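Long-range contact in interphotoreceptor retinoid-binding protein (Xenopus laevis, PDB 1J7X), which probably binds and carries retinoids between the photoreceptors and the pigment epithelium of the retina: residues A[233-238]-A[282-287]. Residues are numbered along the deposited sequence; the frame is centred on the assembly and turned at random.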
loop_
_atom_site.group_PDB
_atom_site.type_symbol
_atom_site.label_atom_id
_atom_site.label_comp_id
_atom_site.label_asym_id
_atom_site.label_seq_id
_atom_site.Cartn_x
_atom_site.Cartn_y
_atom_site.Cartn_z
ATOM N N ILE A 233 10.028 -10.354 -2.633
ATOM C CA ILE A 233 11.373 -10.318 -3.273
ATOM C C ILE A 233 11.523 -9.118 -4.178
ATOM O O ILE A 233 10.675 -8.850 -5.043
ATOM C CB ILE A 233 11.600 -11.613 -4.080
ATOM C CG1 ILE A 233 11.339 -12.784 -3.188
ATOM C CG2 ILE A 233 13.010 -11.609 -4.761
ATOM C CD1 ILE A 233 11.313 -14.096 -4.008
ATOM N N GLY A 234 12.627 -8.353 -3.964
ATOM C CA GLY A 234 12.888 -7.256 -4.862
ATOM C C GLY A 234 13.347 -6.028 -4.110
ATOM O O GLY A 234 14.136 -6.176 -3.196
ATOM N N GLU A 235 12.923 -4.868 -4.586
ATOM C CA GLU A 235 13.340 -3.602 -4.010
ATOM C C GLU A 235 12.325 -3.105 -2.956
ATOM O O GLU A 235 11.145 -3.399 -2.989
ATOM C CB GLU A 235 13.502 -2.568 -5.057
ATOM C CG GLU A 235 14.504 -2.976 -6.157
ATOM C CD GLU A 235 14.483 -2.062 -7.331
ATOM O OE1 GLU A 235 13.472 -1.324 -7.581
ATOM O OE2 GLU A 235 15.447 -2.143 -8.163
ATOM N N ILE A 236 12.774 -2.177 -2.120
ATOM C CA ILE A 236 11.869 -1.510 -1.195
ATOM C C ILE A 236 10.942 -0.669 -2.094
ATOM O O ILE A 236 11.375 -0.048 -3.096
ATOM C CB ILE A 236 12.670 -0.563 -0.247
ATOM C CG1 ILE A 236 13.504 -1.391 0.646
ATOM C CG2 ILE A 236 11.781 0.294 0.508
ATOM C CD1 ILE A 236 14.677 -0.600 1.303
ATOM N N THR A 237 9.666 -0.685 -1.795
ATOM C CA THR A 237 8.681 -0.049 -2.658
ATOM C C THR A 237 8.619 1.468 -2.543
ATOM O O THR A 237 9.343 2.032 -1.712
ATOM C CB THR A 237 7.317 -0.705 -2.483
ATOM O OG1 THR A 237 6.798 -0.501 -1.189
ATOM C CG2 THR A 237 7.424 -2.283 -2.679
ATOM N N SER A 238 7.753 2.097 -3.329
ATOM C CA SER A 238 7.752 3.527 -3.472
ATOM C C SER A 238 7.395 4.303 -2.236
ATOM O O SER A 238 7.798 5.386 -2.160
ATOM C CB SER A 238 6.811 3.942 -4.629
ATOM O OG SER A 238 5.486 3.762 -4.272
ATOM N N VAL A 282 16.789 -7.524 -3.397
ATOM C CA VAL A 282 17.606 -7.575 -4.612
ATOM C C VAL A 282 17.145 -6.499 -5.519
ATOM O O VAL A 282 16.071 -5.900 -5.395
ATOM C CB VAL A 282 17.563 -8.946 -5.316
ATOM C CG1 VAL A 282 17.950 -10.014 -4.406
ATOM C CG2 VAL A 282 16.172 -9.281 -5.742
ATOM N N LEU A 283 17.976 -6.145 -6.519
ATOM C CA LEU A 283 17.544 -5.130 -7.478
ATOM C C LEU A 283 16.366 -5.798 -8.313
ATOM O O LEU A 283 16.298 -7.034 -8.454
ATOM C CB LEU A 283 18.701 -4.763 -8.446
ATOM C CG LEU A 283 19.555 -3.540 -8.012
ATOM C CD1 LEU A 283 20.014 -3.777 -6.699
ATOM C CD2 LEU A 283 20.811 -3.386 -8.937
ATOM N N ALA A 284 15.502 -4.945 -8.800
ATOM C CA ALA A 284 14.255 -5.394 -9.506
ATOM C C ALA A 284 14.532 -6.387 -10.633
ATOM O O ALA A 284 13.919 -7.408 -10.692
ATOM C CB ALA A 284 13.541 -4.203 -10.022
ATOM N N ASP A 285 15.585 -6.156 -11.395
ATOM C CA ASP A 285 15.955 -7.086 -12.480
ATOM C C ASP A 285 16.353 -8.458 -12.011
ATOM O O ASP A 285 16.376 -9.414 -12.792
ATOM C CB ASP A 285 17.072 -6.515 -13.304
ATOM C CG ASP A 285 16.745 -5.274 -13.954
ATOM O OD1 ASP A 285 15.605 -5.107 -14.417
ATOM O OD2 ASP A 285 17.611 -4.348 -14.083
ATOM N N GLU A 286 16.708 -8.618 -10.771
ATOM C CA GLU A 286 17.119 -9.912 -10.228
ATOM C C GLU A 286 16.070 -10.669 -9.480
ATOM O O GLU A 286 16.297 -11.799 -9.070
ATOM C CB GLU A 286 18.346 -9.632 -9.257
ATOM C CG GLU A 286 19.402 -8.682 -9.866
ATOM C CD GLU A 286 20.600 -8.376 -8.870
ATOM O OE1 GLU A 286 21.560 -7.609 -9.182
ATOM O OE2 GLU A 286 20.583 -8.890 -7.726
ATOM N N ALA A 287 14.892 -10.071 -9.303
ATOM C CA ALA A 287 13.845 -10.676 -8.488
ATOM C C ALA A 287 13.253 -11.946 -8.954
ATOM O O ALA A 287 12.958 -12.859 -8.163
ATOM C CB ALA A 287 12.759 -9.615 -8.225
#
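Ala284 N donates a hydrogen bond to Glu235 OE2 at 2.9 Å, reaching the carboxylate from above its plane. A second hydrogen bond, between backbones, runs from Val282 N to Gly234 O at 3.0 Å. Glu235 spans the distance because its chain runs extended beyond CG (chi2 169°), and its CG also rests on Val282 O, 3.4 Å away. Its other oxygen, OE1, accepts from His211 N, so the carboxylate bridges two backbone N-H groups. Were Glu235 an alanine, the N-H groups of Ala284 and His211 would probably both lose this shared acceptor.

The backbone bond continues the parallel pairing of strands 231-234 and 280-281, where Gly234 also makes a backbone hydrogen bond with Ala280, at one edge of the mixed sheet in the domain of the ClpP/crotonase clan. From this edge residues 282-286 lead on to helix 287-296.

Apolar contacts lie at the Ile233 end. With Ile233 CG2 anti to the backbone N, this methyl meets Val282 CG2 and Ala287 CB, each at 4.0 Å. Ala287 CB points toward the strand and approaches Gly234 CA at 4.1 Å; Gly234 has phi/psi of 138/-144°, where a CB would press against the preceding carbonyl oxygen and come close to Ala287 CB.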